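Local structure of transcription termination factor NusA (Planctomyces limnophilus, 4MTN) at residues A[37-42]-A[46-51]; A[13-18]-A[88-93]; A[361-366]-A[371-376]. The protein probably takes part in both transcription termination and antitermination, binding core RNA polymerase and nascent RNA. All blocks are in the same frame, centred on the assembly; numbering follows the deposited sequence.

Interaction 1: residues A[37-42]-A[46-51]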
loop_
_atom_site.group_PDB
_atom_site.type_symbol
_atom_site.label_atom_id
_atom_site.label_comp_id
_atom_site.label_asym_id
_atom_site.label_seq_id
_atom_site.Cartn_x
_atom_site.Cartn_y
_atom_site.Cartn_z
ATOM N N ALA A 37 20.453 11.863 34.017
ATOM C CA ALA A 37 21.440 12.380 34.955
ATOM C C ALA A 37 21.432 11.568 36.244
ATOM O O ALA A 37 22.462 11.408 36.898
ATOM C CB ALA A 37 21.177 13.848 35.248
ATOM N N ALA A 38 20.259 11.056 36.602
ATOM C CA ALA A 38 20.113 10.235 37.796
ATOM C C ALA A 38 20.641 8.825 37.554
ATOM O O ALA A 38 21.189 8.197 38.459
ATOM C CB ALA A 38 18.658 10.192 38.237
ATOM N N ARG A 39 20.470 8.332 36.328
ATOM C CA ARG A 39 20.959 7.008 35.959
ATOM C C ARG A 39 22.479 6.938 36.027
ATOM O O ARG A 39 23.044 5.947 36.489
ATOM C CB ARG A 39 20.493 6.625 34.553
ATOM C CG ARG A 39 19.049 6.164 34.459
ATOM C CD ARG A 39 18.809 5.438 33.143
ATOM N NE ARG A 39 17.400 5.123 32.925
ATOM C CZ ARG A 39 16.598 5.811 32.118
ATOM N NH1 ARG A 39 17.062 6.858 31.448
ATOM N NH2 ARG A 39 15.329 5.449 31.978
ATOM N N LYS A 40 23.139 7.994 35.561
ATOM C CA LYS A 40 24.594 8.026 35.528
ATOM C C LYS A 40 25.177 8.111 36.934
ATOM O O LYS A 40 26.200 7.495 37.230
ATOM C CB LYS A 40 25.087 9.203 34.681
ATOM C CG LYS A 40 26.553 9.108 34.288
ATOM C CD LYS A 40 26.992 10.310 33.467
ATOM C CE LYS A 40 26.988 11.580 34.302
ATOM N NZ LYS A 40 27.515 12.746 33.539
ATOM N N HIS A 41 24.522 8.882 37.799
ATOM C CA HIS A 41 24.995 9.060 39.167
ATOM C C HIS A 41 24.762 7.824 40.034
ATOM O O HIS A 41 25.690 7.315 40.663
ATOM C CB HIS A 41 24.315 10.275 39.804
ATOM C CG HIS A 41 24.738 10.532 41.218
ATOM N ND1 HIS A 41 24.053 10.029 42.302
ATOM C CD2 HIS A 41 25.777 11.238 41.722
ATOM C CE1 HIS A 41 24.653 10.416 43.416
ATOM N NE2 HIS A 41 25.701 11.150 43.091
ATOM N N PHE A 42 23.523 7.342 40.061
ATOM C CA PHE A 42 23.150 6.230 40.932
ATOM C C PHE A 42 23.497 4.862 40.349
ATOM O O PHE A 42 23.610 3.880 41.082
ATOM C CB PHE A 42 21.653 6.288 41.249
ATOM C CG PHE A 42 21.274 7.395 42.191
ATOM C CD1 PHE A 42 20.918 8.642 41.708
ATOM C CD2 PHE A 42 21.278 7.187 43.561
ATOM C CE1 PHE A 42 20.569 9.663 42.575
ATOM C CE2 PHE A 42 20.931 8.203 44.432
ATOM C CZ PHE A 42 20.577 9.443 43.938
ATOM N N GLU A 46 19.655 0.456 40.715
ATOM C CA GLU A 46 18.397 0.881 41.320
ATOM C C GLU A 46 17.389 1.368 40.285
ATOM O O GLU A 46 17.754 2.023 39.308
ATOM C CB GLU A 46 18.653 1.983 42.351
ATOM N N VAL A 47 16.119 1.045 40.508
ATOM C CA VAL A 47 15.041 1.528 39.652
ATOM C C VAL A 47 14.802 3.011 39.911
ATOM O O VAL A 47 14.575 3.421 41.049
ATOM C CB VAL A 47 13.731 0.748 39.887
ATOM C CG1 VAL A 47 12.614 1.308 39.017
ATOM C CG2 VAL A 47 13.937 -0.734 39.614
ATOM N N ILE A 48 14.856 3.815 38.854
ATOM C CA ILE A 48 14.729 5.260 39.000
ATOM C C ILE A 48 13.523 5.807 38.244
ATOM O O ILE A 48 13.275 5.444 37.094
ATOM C CB ILE A 48 15.998 5.986 38.508
ATOM C CG1 ILE A 48 17.253 5.292 39.044
ATOM C CG2 ILE A 48 15.976 7.450 38.928
ATOM C CD1 ILE A 48 18.544 5.937 38.591
ATOM N N GLU A 49 12.771 6.681 38.906
ATOM C CA GLU A 49 11.641 7.355 38.282
ATOM C C GLU A 49 11.651 8.833 38.654
ATOM O O GLU A 49 12.035 9.201 39.764
ATOM C CB GLU A 49 10.321 6.702 38.699
ATOM C CG GLU A 49 10.104 6.631 40.201
ATOM C CD GLU A 49 8.823 5.909 40.570
ATOM O OE1 GLU A 49 8.151 5.384 39.657
ATOM O OE2 GLU A 49 8.489 5.868 41.773
ATOM N N VAL A 50 11.234 9.678 37.718
ATOM C CA VAL A 50 11.263 11.119 37.933
ATOM C C VAL A 50 9.947 11.772 37.511
ATOM O O VAL A 50 9.379 11.440 36.469
ATOM C CB VAL A 50 12.440 11.772 37.170
ATOM C CG1 VAL A 50 12.398 11.398 35.699
ATOM C CG2 VAL A 50 12.438 13.285 37.351
ATOM N N HIS A 51 9.458 12.687 38.341
ATOM C CA HIS A 51 8.250 13.437 38.027
ATOM C C HIS A 51 8.408 14.907 38.391
ATOM O O HIS A 51 8.908 15.241 39.463
ATOM C CB HIS A 51 7.040 12.850 38.755
ATOM C CG HIS A 51 5.822 13.715 38.690
ATOM N ND1 HIS A 51 5.174 14.002 37.508
ATOM C CD2 HIS A 51 5.135 14.364 39.662
ATOM C CE1 HIS A 51 4.139 14.786 37.754
ATOM N NE2 HIS A 51 4.094 15.021 39.053
#
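Ile48 reaches from the start of strand 48-52 onto the last turns of helix 23-42, joining the helical layer to the small antiparallel sheet of the NusA N-terminal domain. The chain reverses between the two elements: the short axes run at 146° and approach to 9.3 Å, with Arg39 nearest in register to Ile48. Contact therefore depends on how Ile48 spans the gap. Its CB points at the helix but stays too far back to touch it, and the two branches leave from there. CG2, set anti to the backbone N, meets Ala38 CB at 3.9 Å. CG1, on the N side, makes no close approach itself but acts as a spacer: with chi2 at 179° the chain is straight, and CD1 is carried well out from the strand. This terminal methyl settles over the backbone of the helix, 3.7 Å from Arg39 CA, while the CB of Phe42 lies 4.1 Å from it on another side. Arg39 contributes the root of its side chain, its CG coming to 4.2 Å from CD1.

Phe42 turns its ring elsewhere, toward Ile76 of helix 70-78 and Thr63 of the neighbouring strand 59-63, so that its CB serves Ile48 and its ring the rest of the core. Leu35, one turn earlier on the helix, also touches Ile48. Strand 48-52 is itself paired with strand 59-63 through backbone bonds such as that between Glu49 and Lys62. The carbonyl of Ala38 remains engaged within the helix, where its O accepts from Phe42 N at 3.0 Å, and the same O lies 3.5 Å from Ile48 CD1.

Interaction 2: residues A[13-18]-A[88-93]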
loop_
_atom_site.group_PDB
_atom_site.type_symbol
_atom_site.label_atom_id
_atom_site.label_comp_id
_atom_site.label_asym_id
_atom_site.label_seq_id
_atom_site.Cartn_x
_atom_site.Cartn_y
_atom_site.Cartn_z
ATOM N N ASP A 13 9.440 27.330 30.030
ATOM C CA ASP A 13 8.818 28.476 29.379
ATOM C C ASP A 13 9.737 29.049 28.305
ATOM O O ASP A 13 9.274 29.524 27.267
ATOM C CB ASP A 13 8.466 29.555 30.404
ATOM C CG ASP A 13 7.751 30.738 29.781
ATOM O OD1 ASP A 13 6.512 30.673 29.630
ATOM O OD2 ASP A 13 8.426 31.732 29.443
ATOM N N SER A 14 11.040 29.001 28.563
ATOM C CA SER A 14 12.033 29.526 27.632
ATOM C C SER A 14 12.068 28.714 26.342
ATOM O O SER A 14 12.150 29.274 25.248
ATOM C CB SER A 14 13.419 29.540 28.280
ATOM O OG SER A 14 14.401 30.019 27.378
ATOM N N ILE A 15 12.007 27.394 26.477
ATOM C CA ILE A 15 12.017 26.502 25.323
ATOM C C ILE A 15 10.688 26.590 24.571
ATOM O O ILE A 15 10.664 26.639 23.340
ATOM C CB ILE A 15 12.298 25.037 25.741
ATOM C CG1 ILE A 15 13.807 24.771 25.792
ATOM C CG2 ILE A 15 11.657 24.059 24.772
ATOM C CD1 ILE A 15 14.532 25.454 26.933
ATOM N N HIS A 16 9.590 26.628 25.321
ATOM C CA HIS A 16 8.255 26.734 24.737
ATOM C C HIS A 16 8.097 28.015 23.921
ATOM O O HIS A 16 7.417 28.031 22.896
ATOM C CB HIS A 16 7.189 26.676 25.834
ATOM C CG HIS A 16 5.801 26.957 25.348
ATOM N ND1 HIS A 16 5.205 26.233 24.337
ATOM C CD2 HIS A 16 4.891 27.881 25.734
ATOM C CE1 HIS A 16 3.988 26.701 24.123
ATOM N NE2 HIS A 16 3.772 27.701 24.958
ATOM N N ARG A 17 8.733 29.086 24.384
ATOM C CA ARG A 17 8.679 30.369 23.693
ATOM C C ARG A 17 9.630 30.394 22.498
ATOM O O ARG A 17 9.356 31.044 21.489
ATOM C CB ARG A 17 9.011 31.508 24.661
ATOM C CG ARG A 17 8.836 32.900 24.077
ATOM C CD ARG A 17 8.798 33.953 25.173
ATOM N NE ARG A 17 10.048 34.021 25.923
ATOM C CZ ARG A 17 10.971 34.963 25.755
ATOM N NH1 ARG A 17 10.783 35.925 24.862
ATOM N NH2 ARG A 17 12.079 34.947 26.483
ATOM N N ASP A 18 10.745 29.680 22.618
ATOM C CA ASP A 18 11.755 29.646 21.565
ATOM C C ASP A 18 11.447 28.592 20.504
ATOM O O ASP A 18 11.198 28.922 19.344
ATOM C CB ASP A 18 13.140 29.390 22.164
ATOM N N VAL A 88 21.881 18.838 25.093
ATOM C CA VAL A 88 21.582 17.444 25.392
ATOM C C VAL A 88 20.148 17.308 25.892
ATOM O O VAL A 88 19.458 16.334 25.586
ATOM C CB VAL A 88 22.547 16.871 26.446
ATOM C CG1 VAL A 88 22.347 15.370 26.592
ATOM C CG2 VAL A 88 23.987 17.186 26.071
HETATM N N MSE A 89 19.708 18.297 26.662
HETATM C CA MSE A 89 18.344 18.331 27.173
HETATM C C MSE A 89 17.344 18.517 26.038
HETATM O O MSE A 89 16.276 17.905 26.033
HETATM C CB MSE A 89 18.188 19.450 28.204
HETATM C CG MSE A 89 16.769 19.645 28.708
HETATM SE SE MSE A 89 16.641 21.109 29.985
HETATM C CE MSE A 89 17.403 22.531 28.890
ATOM N N ILE A 90 17.701 19.363 25.078
ATOM C CA ILE A 90 16.859 19.613 23.914
ATOM C C ILE A 90 16.724 18.347 23.074
ATOM O O ILE A 90 15.687 18.108 22.454
ATOM C CB ILE A 90 17.422 20.754 23.041
ATOM C CG1 ILE A 90 17.806 21.953 23.912
ATOM C CG2 ILE A 90 16.414 21.166 21.977
ATOM C CD1 ILE A 90 16.638 22.572 24.650
ATOM N N GLN A 91 17.776 17.535 23.067
ATOM C CA GLN A 91 17.752 16.256 22.365
ATOM C C GLN A 91 16.723 15.325 22.998
ATOM O O GLN A 91 16.097 14.517 22.313
ATOM C CB GLN A 91 19.138 15.608 22.372
ATOM C CG GLN A 91 19.219 14.303 21.596
ATOM C CD GLN A 91 20.633 13.763 21.506
ATOM O OE1 GLN A 91 21.592 14.438 21.879
ATOM N NE2 GLN A 91 20.768 12.539 21.008
ATOM N N LYS A 92 16.552 15.445 24.312
ATOM C CA LYS A 92 15.537 14.684 25.029
ATOM C C LYS A 92 14.146 15.255 24.767
ATOM O O LYS A 92 13.169 14.513 24.670
ATOM C CB LYS A 92 15.828 14.677 26.531
ATOM C CG LYS A 92 16.922 13.709 26.953
ATOM C CD LYS A 92 16.463 12.266 26.815
ATOM C CE LYS A 92 17.507 11.300 27.350
ATOM N NZ LYS A 92 17.035 9.888 27.303
ATOM N N ILE A 93 14.065 16.578 24.657
ATOM C CA ILE A 93 12.797 17.249 24.386
ATOM C C ILE A 93 12.316 16.948 22.969
ATOM O O ILE A 93 11.138 16.657 22.752
ATOM C CB ILE A 93 12.911 18.774 24.577
ATOM C CG1 ILE A 93 13.283 19.104 26.025
ATOM C CG2 ILE A 93 11.607 19.457 24.206
ATOM C CD1 ILE A 93 13.392 20.588 26.305
#
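Ile15 overlaps two isoleucines of the facing helix, its CG1 lying 3.8 Å from Ile90 CD1 and its CG2 4.2 Å from Ile93 CD1. Within the NusA N-terminal domain the contact packs the first helix, 7-18, against helix 87-105. The two branches of one side chain thus serve two different partners, which stand three residues apart on helix 87-105 and hence on one face of it. Their ends converge: Ile90 CD1 and Ile93 CD1 are 4.1 Å from each other, forming a pair of methyls against which Ile15 rests. They get there differently. Ile93 is extended, with chi2 at -179°, and sends its methyl straight out from a CB already directed at helix 7-18. Ile90 starts from a CB directed along the flank, and its bent chain, chi2 -62°, brings CD1 round to the contact. Beyond CG1, the tip of Ile15 comes within 4.2 Å of the same Ile90 methyl, CD1 against CD1, and the methyl CE of Met89, a selenomethionine, approaches Ile15 CD1 less closely.

With 8.5 Å between the CA atoms of Ile15 and Ile90, the backbones stay apart and the gap is bridged by side chains. Helix 23-42 packs against both helices: its Val26 meets Ile15, and its Gln32 and Ser36 meet Lys92. Just past Ile15, His16 ND1 is bonded to Ile21 O in the connection between helices 7-18 and 23-42. Because everything that touches across the pair is saturated carbon, the contact owes its hold to shape and to the exclusion of water, and carries none of the directional constraint that a polar bond would bring.

Interaction 3: residues A[361-366]-A[371-376]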
loop_
_atom_site.group_PDB
_atom_site.type_symbol
_atom_site.label_atom_id
_atom_site.label_comp_id
_atom_site.label_asym_id
_atom_site.label_seq_id
_atom_site.Cartn_x
_atom_site.Cartn_y
_atom_site.Cartn_z
ATOM N N GLU A 361 -0.418 -31.122 -5.395
ATOM C CA GLU A 361 -1.575 -31.261 -6.271
ATOM C C GLU A 361 -1.233 -32.062 -7.524
ATOM O O GLU A 361 -2.079 -32.775 -8.065
ATOM C CB GLU A 361 -2.118 -29.884 -6.657
ATOM C CG GLU A 361 -2.742 -29.114 -5.503
ATOM C CD GLU A 361 -3.137 -27.700 -5.888
ATOM O OE1 GLU A 361 -2.517 -27.142 -6.817
ATOM O OE2 GLU A 361 -4.067 -27.149 -5.264
ATOM N N LEU A 362 0.010 -31.942 -7.980
ATOM C CA LEU A 362 0.472 -32.679 -9.151
ATOM C C LEU A 362 0.657 -34.157 -8.819
ATOM O O LEU A 362 0.490 -35.024 -9.679
ATOM C CB LEU A 362 1.779 -32.084 -9.682
ATOM C CG LEU A 362 2.385 -32.737 -10.927
ATOM C CD1 LEU A 362 1.400 -32.711 -12.086
ATOM C CD2 LEU A 362 3.688 -32.056 -11.312
HETATM N N MSE A 363 0.999 -34.438 -7.565
HETATM C CA MSE A 363 1.176 -35.810 -7.108
HETATM C C MSE A 363 -0.150 -36.557 -7.052
HETATM O O MSE A 363 -0.230 -37.726 -7.424
HETATM C CB MSE A 363 1.840 -35.837 -5.731
HETATM C CG MSE A 363 3.286 -35.384 -5.727
HETATM SE SE MSE A 363 4.019 -35.285 -3.926
HETATM C CE MSE A 363 3.981 -37.185 -3.487
ATOM N N GLU A 364 -1.190 -35.874 -6.583
ATOM C CA GLU A 364 -2.503 -36.489 -6.434
ATOM C C GLU A 364 -3.149 -36.759 -7.787
ATOM O O GLU A 364 -3.744 -37.815 -8.002
ATOM C CB GLU A 364 -3.414 -35.599 -5.586
HETATM N N MSE A 365 -3.019 -35.801 -8.698
HETATM C CA MSE A 365 -3.666 -35.882 -10.002
HETATM C C MSE A 365 -3.099 -37.007 -10.868
HETATM O O MSE A 365 -3.841 -37.690 -11.571
HETATM C CB MSE A 365 -3.537 -34.547 -10.738
HETATM C CG MSE A 365 -4.426 -34.427 -11.964
HETATM SE SE MSE A 365 -4.082 -32.798 -12.977
HETATM C CE MSE A 365 -4.032 -31.537 -11.495
ATOM N N GLY A 366 -1.785 -37.192 -10.816
ATOM C CA GLY A 366 -1.135 -38.196 -11.640
ATOM C C GLY A 366 -0.655 -39.420 -10.885
ATOM O O GLY A 366 0.027 -40.271 -11.459
ATOM N N GLU A 371 9.524 -37.344 -6.146
ATOM C CA GLU A 371 10.586 -37.211 -7.136
ATOM C C GLU A 371 10.017 -36.994 -8.535
ATOM O O GLU A 371 10.490 -36.135 -9.279
ATOM C CB GLU A 371 11.492 -38.447 -7.126
ATOM C CG GLU A 371 12.089 -38.781 -5.766
ATOM C CD GLU A 371 11.171 -39.639 -4.917
ATOM O OE1 GLU A 371 10.441 -40.476 -5.490
ATOM O OE2 GLU A 371 11.177 -39.477 -3.679
ATOM N N GLN A 372 9.000 -37.776 -8.884
ATOM C CA GLN A 372 8.366 -37.679 -10.196
ATOM C C GLN A 372 7.722 -36.313 -10.410
ATOM O O GLN A 372 7.717 -35.788 -11.523
ATOM C CB GLN A 372 7.315 -38.778 -10.365
ATOM C CG GLN A 372 7.891 -40.178 -10.490
ATOM C CD GLN A 372 6.815 -41.243 -10.569
ATOM O OE1 GLN A 372 5.761 -41.125 -9.943
ATOM N NE2 GLN A 372 7.072 -42.288 -11.348
ATOM N N ALA A 373 7.182 -35.743 -9.338
ATOM C CA ALA A 373 6.533 -34.439 -9.411
ATOM C C ALA A 373 7.547 -33.328 -9.664
ATOM O O ALA A 373 7.317 -32.443 -10.487
ATOM C CB ALA A 373 5.755 -34.163 -8.134
ATOM N N ASP A 374 8.669 -33.385 -8.952
ATOM C CA ASP A 374 9.711 -32.370 -9.072
ATOM C C ASP A 374 10.337 -32.379 -10.462
ATOM O O ASP A 374 10.617 -31.324 -11.031
ATOM C CB ASP A 374 10.791 -32.583 -8.010
ATOM C CG ASP A 374 10.248 -32.484 -6.597
ATOM O OD1 ASP A 374 9.252 -31.759 -6.388
ATOM O OD2 ASP A 374 10.820 -33.132 -5.695
ATOM N N VAL A 375 10.555 -33.577 -10.997
ATOM C CA VAL A 375 11.144 -33.741 -12.321
ATOM C C VAL A 375 10.291 -33.069 -13.396
ATOM O O VAL A 375 10.810 -32.352 -14.253
ATOM C CB VAL A 375 11.331 -35.234 -12.668
ATOM C CG1 VAL A 375 11.622 -35.412 -14.148
ATOM C CG2 VAL A 375 12.447 -35.833 -11.830
ATOM N N ILE A 376 8.983 -33.298 -13.334
ATOM C CA ILE A 376 8.041 -32.697 -14.273
ATOM C C ILE A 376 8.103 -31.174 -14.220
ATOM O O ILE A 376 8.133 -30.506 -15.257
ATOM C CB ILE A 376 6.597 -33.164 -13.995
ATOM C CG1 ILE A 376 6.455 -34.655 -14.307
ATOM C CG2 ILE A 376 5.599 -32.352 -14.810
ATOM C CD1 ILE A 376 5.042 -35.177 -14.170
#
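The axes of segments 361-366 and 371-376 cross at 110° and come to 9.3 Å, a steep angle, with the contact made by Leu362 and Met363 against Ala373 and Ile376. Met363 and Ala373 are nearest, their CA atoms 6.0 Å apart, an approach that the small side chain of Ala373 permits. Met363, a selenomethionine, lays its CG against Ala373 CB at 3.7 Å; the chain runs on extended to SE and bends only beyond it, at CE. Leu362 reaches the second helix separately. Its CG is anti to the backbone N (chi1 -179°), which sends CD2 across, 3.7 Å from Ala373 O and 4.0 Å from Ile376 CG2. Leu343 of helix 337-345 also touches Leu362, while Val335 and Leu368 meet Ile376, so the apolar group continues into the rest of the domain. In the connection, Thr369 N bonds to Gln372 OE1, and the hydroxyl of Thr369 to Glu371 OE1. Two helices joined by a short turn and set at a steep angle fit a helix-hairpin-helix unit, the family assigned to this region.

In the fold
Interactions 1 and 2 belong to the N-terminal domain, with centres 21 Å apart, and share helix 23-42: its end supplies one side of interaction 1, while residues from Val26 to Ser36 pack beside interaction 2. Along the chain, interaction 2 brackets interaction 1, tying the first helix, 7-18, to helix 87-105. Interaction 3 sits in the helix-hairpin-helix region, 65 Å and 68 Å from the centres of the others. It is the buried one; the first two are partly buried. All three are apolar, yet they differ in how the gap is spanned: one isoleucine against a helix backbone, isoleucine against isoleucines, and an alanine permitting close helices.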